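Local atomic coordinates of thiol peroxidase (Mycobacterium tuberculosis, PDB entry 1XVQ), a protein that probably reduces hydrogen peroxide and organic hydroperoxides to water and alcohols, drawing its electrons from thioredoxin. Residues A[48-53]-A[130-135]; A[25-30]-A[113-118]. All coordinates share one frame; numbering follows the deposited sequence.

Contact 1 of 2, residues A[48-53]-A[130-135]; sequences LLNIFP and RAIVVI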
loop_
_atom_site.group_PDB
_atom_site.type_symbol
_atom_site.label_atom_id
_atom_site.label_comp_id
_atom_site.label_asym_id
_atom_site.label_seq_id
_atom_site.Cartn_x
_atom_site.Cartn_y
_atom_site.Cartn_z
ATOM N N LEU A 48 -7.428 4.179 -0.590
ATOM C CA LEU A 48 -6.213 4.035 -1.388
ATOM C C LEU A 48 -5.170 3.388 -0.477
ATOM O O LEU A 48 -4.796 3.974 0.539
ATOM C CB LEU A 48 -5.675 5.406 -1.856
ATOM C CG LEU A 48 -4.187 5.363 -2.297
ATOM C CD1 LEU A 48 -4.085 4.446 -3.491
ATOM C CD2 LEU A 48 -3.646 6.777 -2.634
ATOM N N LEU A 49 -4.741 2.160 -0.805
ATOM C CA LEU A 49 -3.676 1.505 -0.052
ATOM C C LEU A 49 -2.413 1.808 -0.857
ATOM O O LEU A 49 -2.229 1.288 -1.968
ATOM C CB LEU A 49 -3.879 -0.014 0.007
ATOM C CG LEU A 49 -5.210 -0.457 0.607
ATOM C CD1 LEU A 49 -5.345 -1.988 0.435
ATOM C CD2 LEU A 49 -5.254 -0.046 2.083
ATOM N N ASN A 50 -1.556 2.649 -0.284
ATOM C CA ASN A 50 -0.320 3.093 -0.938
ATOM C C ASN A 50 0.700 2.289 -0.164
ATOM O O ASN A 50 1.019 2.578 0.972
ATOM C CB ASN A 50 -0.168 4.598 -0.699
ATOM C CG ASN A 50 0.632 5.296 -1.760
ATOM O OD1 ASN A 50 0.768 6.526 -1.715
ATOM N ND2 ASN A 50 1.163 4.554 -2.719
ATOM N N ILE A 51 1.194 1.256 -0.817
ATOM C CA ILE A 51 2.074 0.284 -0.178
ATOM C C ILE A 51 3.540 0.456 -0.487
ATOM O O ILE A 51 3.923 0.550 -1.667
ATOM C CB ILE A 51 1.627 -1.101 -0.607
ATOM C CG1 ILE A 51 0.121 -1.242 -0.332
ATOM C CG2 ILE A 51 2.439 -2.203 0.172
ATOM C CD1 ILE A 51 -0.533 -2.416 -1.112
ATOM N N PHE A 52 4.361 0.451 0.563
ATOM C CA PHE A 52 5.807 0.664 0.408
ATOM C C PHE A 52 6.732 -0.301 1.153
ATOM O O PHE A 52 6.391 -0.829 2.213
ATOM C CB PHE A 52 6.212 2.032 0.951
ATOM C CG PHE A 52 5.457 3.191 0.366
ATOM C CD1 PHE A 52 6.064 4.022 -0.567
ATOM C CD2 PHE A 52 4.156 3.475 0.783
ATOM C CE1 PHE A 52 5.386 5.139 -1.085
ATOM C CE2 PHE A 52 3.468 4.584 0.275
ATOM C CZ PHE A 52 4.091 5.420 -0.666
ATOM N N PRO A 53 7.935 -0.513 0.610
ATOM C CA PRO A 53 8.887 -1.398 1.291
ATOM C C PRO A 53 9.215 -0.702 2.611
ATOM O O PRO A 53 9.397 -1.345 3.642
ATOM C CB PRO A 53 10.071 -1.440 0.338
ATOM C CG PRO A 53 9.402 -1.344 -1.028
ATOM C CD PRO A 53 8.288 -0.336 -0.824
ATOM N N ARG A 130 6.488 -2.194 -3.551
ATOM C CA ARG A 130 5.811 -0.945 -3.940
ATOM C C ARG A 130 4.560 -1.340 -4.761
ATOM O O ARG A 130 4.642 -2.041 -5.774
ATOM C CB ARG A 130 6.711 -0.081 -4.805
ATOM C CG ARG A 130 6.084 1.303 -5.078
ATOM C CD ARG A 130 6.112 2.205 -3.840
ATOM N NE ARG A 130 5.478 3.508 -4.098
ATOM C CZ ARG A 130 4.201 3.796 -3.844
ATOM N NH1 ARG A 130 3.372 2.885 -3.309
ATOM N NH2 ARG A 130 3.731 5.006 -4.139
ATOM N N ALA A 131 3.396 -0.881 -4.322
ATOM C CA ALA A 131 2.165 -1.269 -4.991
ATOM C C ALA A 131 1.054 -0.317 -4.611
ATOM O O ALA A 131 1.146 0.405 -3.622
ATOM C CB ALA A 131 1.785 -2.675 -4.548
ATOM N N ILE A 132 0.007 -0.341 -5.418
ATOM C CA ILE A 132 -1.158 0.485 -5.170
ATOM C C ILE A 132 -2.401 -0.366 -5.316
ATOM O O ILE A 132 -2.553 -1.112 -6.281
ATOM C CB ILE A 132 -1.232 1.694 -6.158
ATOM C CG1 ILE A 132 -0.202 2.768 -5.730
ATOM C CG2 ILE A 132 -2.630 2.296 -6.154
ATOM C CD1 ILE A 132 -0.070 3.969 -6.698
ATOM N N VAL A 133 -3.285 -0.284 -4.325
ATOM C CA VAL A 133 -4.552 -0.987 -4.427
ATOM C C VAL A 133 -5.623 0.025 -4.085
ATOM O O VAL A 133 -5.541 0.675 -3.060
ATOM C CB VAL A 133 -4.651 -2.182 -3.444
ATOM C CG1 VAL A 133 -6.087 -2.747 -3.450
ATOM C CG2 VAL A 133 -3.655 -3.255 -3.849
ATOM N N VAL A 134 -6.612 0.158 -4.964
ATOM C CA VAL A 134 -7.726 1.070 -4.720
ATOM C C VAL A 134 -8.962 0.243 -4.444
ATOM O O VAL A 134 -9.295 -0.687 -5.194
ATOM C CB VAL A 134 -8.005 2.004 -5.928
ATOM C CG1 VAL A 134 -9.272 2.866 -5.650
ATOM C CG2 VAL A 134 -6.792 2.906 -6.163
ATOM N N ILE A 135 -9.601 0.546 -3.316
ATOM C CA ILE A 135 -10.836 -0.136 -2.920
ATOM C C ILE A 135 -11.976 0.865 -3.107
ATOM O O ILE A 135 -11.922 1.972 -2.573
ATOM C CB ILE A 135 -10.788 -0.589 -1.455
ATOM C CG1 ILE A 135 -9.577 -1.501 -1.240
ATOM C CG2 ILE A 135 -12.091 -1.364 -1.110
ATOM C CD1 ILE A 135 -9.299 -1.826 0.232
#
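Arg130 sets out with CG trans to its backbone nitrogen (chi1 -173°) and then bends about the CB-CG bond (chi2 73°), a course that carries its guanidinium back over Phe52. The ring of Phe52 lies almost parallel to that group, the planes 19° apart. CZ of Arg130 stands 3.8 Å from the centroid of the Phe52 ring, a cation-pi stack over one face. An arginine suits the place because its flat cation can cover a ring and still use its N-H groups at the edge: NH1 of Arg130 gives a bond of 2.9 Å to O of Ile51, meeting it from above the carbonyl plane. Ala131 N reaches the same oxygen from the opposite face, at 3.1 Å, so two donors grip it. NH2 of Arg130 is held by the hydroxyl of Tyr156.

Beyond this end the strands run antiparallel. Leu49 and Val133 exchange two backbone bonds, the shorter being Leu49 N to Val133 O at 2.8 Å. Leucine, isoleucine and valine supply most of the packing on both faces: CD1 of Leu48 meets CG2 of Ile132 at 3.7 Å on the face that packs against Phe67 of helix 62-73, while CD1 of Leu49 touches CB of Val133 at 3.9 Å on the face shared with Ile51 and Ala131. Such a buried antiparallel pair, within a mixed sheet flanked by helices, belongs to the thioredoxin fold of peroxiredoxins.

Contact 2 of 2, residues A[25-30]-A[113-118]; sequences PAFTLT and EDYGVT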
loop_
_atom_site.group_PDB
_atom_site.type_symbol
_atom_site.label_atom_id
_atom_site.label_comp_id
_atom_site.label_asym_id
_atom_site.label_seq_id
_atom_site.Cartn_x
_atom_site.Cartn_y
_atom_site.Cartn_z
ATOM N N PRO A 25 -9.882 -8.031 0.237
ATOM C CA PRO A 25 -9.629 -8.894 1.395
ATOM C C PRO A 25 -9.686 -8.076 2.694
ATOM O O PRO A 25 -9.257 -6.923 2.760
ATOM C CB PRO A 25 -8.216 -9.442 1.127
ATOM C CG PRO A 25 -8.116 -9.440 -0.369
ATOM C CD PRO A 25 -8.776 -8.092 -0.731
ATOM N N ALA A 26 -10.230 -8.673 3.749
ATOM C CA ALA A 26 -10.287 -7.983 5.007
ATOM C C ALA A 26 -8.871 -7.735 5.522
ATOM O O ALA A 26 -7.939 -8.433 5.138
ATOM C CB ALA A 26 -11.040 -8.838 6.041
ATOM N N PHE A 27 -8.701 -6.712 6.334
ATOM C CA PHE A 27 -7.381 -6.538 6.947
ATOM C C PHE A 27 -7.507 -5.938 8.328
ATOM O O PHE A 27 -8.512 -5.293 8.660
ATOM C CB PHE A 27 -6.446 -5.675 6.075
ATOM C CG PHE A 27 -6.989 -4.316 5.757
ATOM C CD1 PHE A 27 -6.960 -3.296 6.703
ATOM C CD2 PHE A 27 -7.515 -4.051 4.499
ATOM C CE1 PHE A 27 -7.447 -2.020 6.402
ATOM C CE2 PHE A 27 -7.998 -2.781 4.189
ATOM C CZ PHE A 27 -7.969 -1.769 5.128
ATOM N N THR A 28 -6.479 -6.176 9.132
ATOM C CA THR A 28 -6.399 -5.659 10.484
ATOM C C THR A 28 -4.967 -5.174 10.701
ATOM O O THR A 28 -4.123 -5.887 11.257
ATOM C CB THR A 28 -6.727 -6.763 11.519
ATOM O OG1 THR A 28 -5.828 -7.860 11.328
ATOM C CG2 THR A 28 -8.158 -7.271 11.341
ATOM N N LEU A 29 -4.699 -3.958 10.256
ATOM C CA LEU A 29 -3.367 -3.358 10.368
ATOM C C LEU A 29 -3.207 -2.740 11.751
ATOM O O LEU A 29 -4.144 -2.760 12.544
ATOM C CB LEU A 29 -3.201 -2.293 9.273
ATOM C CG LEU A 29 -3.146 -2.900 7.860
ATOM C CD1 LEU A 29 -3.402 -1.813 6.811
ATOM C CD2 LEU A 29 -1.788 -3.557 7.629
ATOM N N THR A 30 -2.017 -2.234 12.051
ATOM C CA THR A 30 -1.764 -1.613 13.352
ATOM C C THR A 30 -1.491 -0.136 13.172
ATOM O O THR A 30 -0.695 0.272 12.318
ATOM C CB THR A 30 -0.556 -2.276 14.066
ATOM O OG1 THR A 30 -0.834 -3.659 14.253
ATOM C CG2 THR A 30 -0.318 -1.639 15.443
ATOM N N GLU A 113 0.534 -11.017 2.917
ATOM C CA GLU A 113 0.232 -12.292 2.263
ATOM C C GLU A 113 -1.163 -12.287 1.649
ATOM O O GLU A 113 -1.370 -12.803 0.534
ATOM C CB GLU A 113 0.362 -13.438 3.275
ATOM C CG GLU A 113 1.807 -13.608 3.824
ATOM C CD GLU A 113 2.326 -12.443 4.677
ATOM O OE1 GLU A 113 3.489 -12.013 4.451
ATOM O OE2 GLU A 113 1.615 -11.957 5.586
ATOM N N ASP A 114 -2.113 -11.693 2.367
ATOM C CA ASP A 114 -3.494 -11.617 1.884
ATOM C C ASP A 114 -3.609 -10.760 0.638
ATOM O O ASP A 114 -4.462 -11.041 -0.218
ATOM C CB ASP A 114 -4.426 -11.077 2.960
ATOM C CG ASP A 114 -4.440 -11.944 4.198
ATOM O OD1 ASP A 114 -4.090 -13.152 4.100
ATOM O OD2 ASP A 114 -4.802 -11.413 5.262
ATOM N N TYR A 115 -2.763 -9.729 0.531
ATOM C CA TYR A 115 -2.777 -8.881 -0.629
ATOM C C TYR A 115 -1.724 -9.257 -1.678
ATOM O O TYR A 115 -1.610 -8.587 -2.707
ATOM C CB TYR A 115 -2.622 -7.405 -0.220
ATOM C CG TYR A 115 -3.953 -6.794 0.188
ATOM C CD1 TYR A 115 -4.574 -7.164 1.379
ATOM C CD2 TYR A 115 -4.625 -5.923 -0.667
ATOM C CE1 TYR A 115 -5.854 -6.670 1.694
ATOM C CE2 TYR A 115 -5.899 -5.438 -0.367
ATOM C CZ TYR A 115 -6.500 -5.819 0.815
ATOM O OH TYR A 115 -7.783 -5.344 1.112
ATOM N N GLY A 116 -0.984 -10.328 -1.402
ATOM C CA GLY A 116 0.033 -10.808 -2.329
ATOM C C GLY A 116 1.159 -9.824 -2.608
ATOM O O GLY A 116 1.707 -9.809 -3.711
ATOM N N VAL A 117 1.516 -8.995 -1.635
ATOM C CA VAL A 117 2.568 -8.010 -1.869
ATOM C C VAL A 117 3.858 -8.201 -1.085
ATOM O O VAL A 117 4.821 -7.486 -1.313
ATOM C CB VAL A 117 2.079 -6.532 -1.629
ATOM C CG1 VAL A 117 1.113 -6.092 -2.720
ATOM C CG2 VAL A 117 1.411 -6.426 -0.237
ATOM N N THR A 118 3.917 -9.168 -0.189
ATOM C CA THR A 118 5.155 -9.374 0.566
ATOM C C THR A 118 6.241 -9.819 -0.416
ATOM O O THR A 118 5.987 -10.694 -1.235
ATOM C CB THR A 118 4.978 -10.464 1.638
ATOM O OG1 THR A 118 3.953 -10.057 2.540
ATOM C CG2 THR A 118 6.273 -10.669 2.465
HETATM O O HOH W 1 -5.201 -8.753 5.559
HETATM O O HOH W 2 -8.064 -11.204 4.619
#
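Pro25 meets Tyr115 with both its ring and its carbonyl. CD of the proline lies 3.6 Å from CZ of Tyr115, and its CG sits over one face of the phenol, displaced toward the rim. The compact proline ring can lie against the aromatic surface while its carbonyl remains available: Tyr115 OH donates to Pro25 O at 2.7 Å, in the carbonyl plane and on a lone pair. Tyrosine thus joins apolar packing to a polar tip that satisfies a backbone oxygen. At Ala26 the small side chain turns away, and its carbonyl takes over. Water 1 bridges the segments, donating to Ala26 O at 2.8 Å and to Asp114 OD2 at 2.7 Å; water 2 repeats the link with a weak bond to the aspartate. Asp114 OD2 is also hydrogen-bonded to Ser110 OG, just ahead of helix 111-114. Phe27 has CG wedged between its backbone N and carbonyl carbon (chi1 57°), and the ring turns its edge to the hydroxyl of Tyr115, CD2 of Phe27 lying 3.6 Å from Tyr115 OH.

Just after Tyr115, Gly116 has the positive phi (62°) of a Schellman motif, which suits glycine and turns the chain out of helix 111-114. Phe27 and Leu29 make backbone bonds to Ser39 and Ile37, where strand 28-30 pairs with strand 36-38, while Phe111 of helix 111-114 packs on Phe27 and stacks on Tyr115, whose ring also rests on strand 131-135.

In the fold
Tyr115 joins the two contacts, whose centres lie 11 Å apart. Its CE2 packs 3.6 Å from CD1 of Leu49, and its OH lies 3.9 Å from CD1 of Ile135, so the ring that receives Pro25 in contact 2 also covers the Leu49 face of the sheet in contact 1. Farther along, CG1 of Val117 meets CB of Ala131 at 3.9 Å, extending the same apolar layer. Contact 1 is nearer the chemistry: the side chain of Phe52 is about 9 Å from that of Cys60, the predicted peroxidatic cysteine. Contact 2 lies away from that site, with the side chain of Ala26 about 8 Å from a bound yttrium ion.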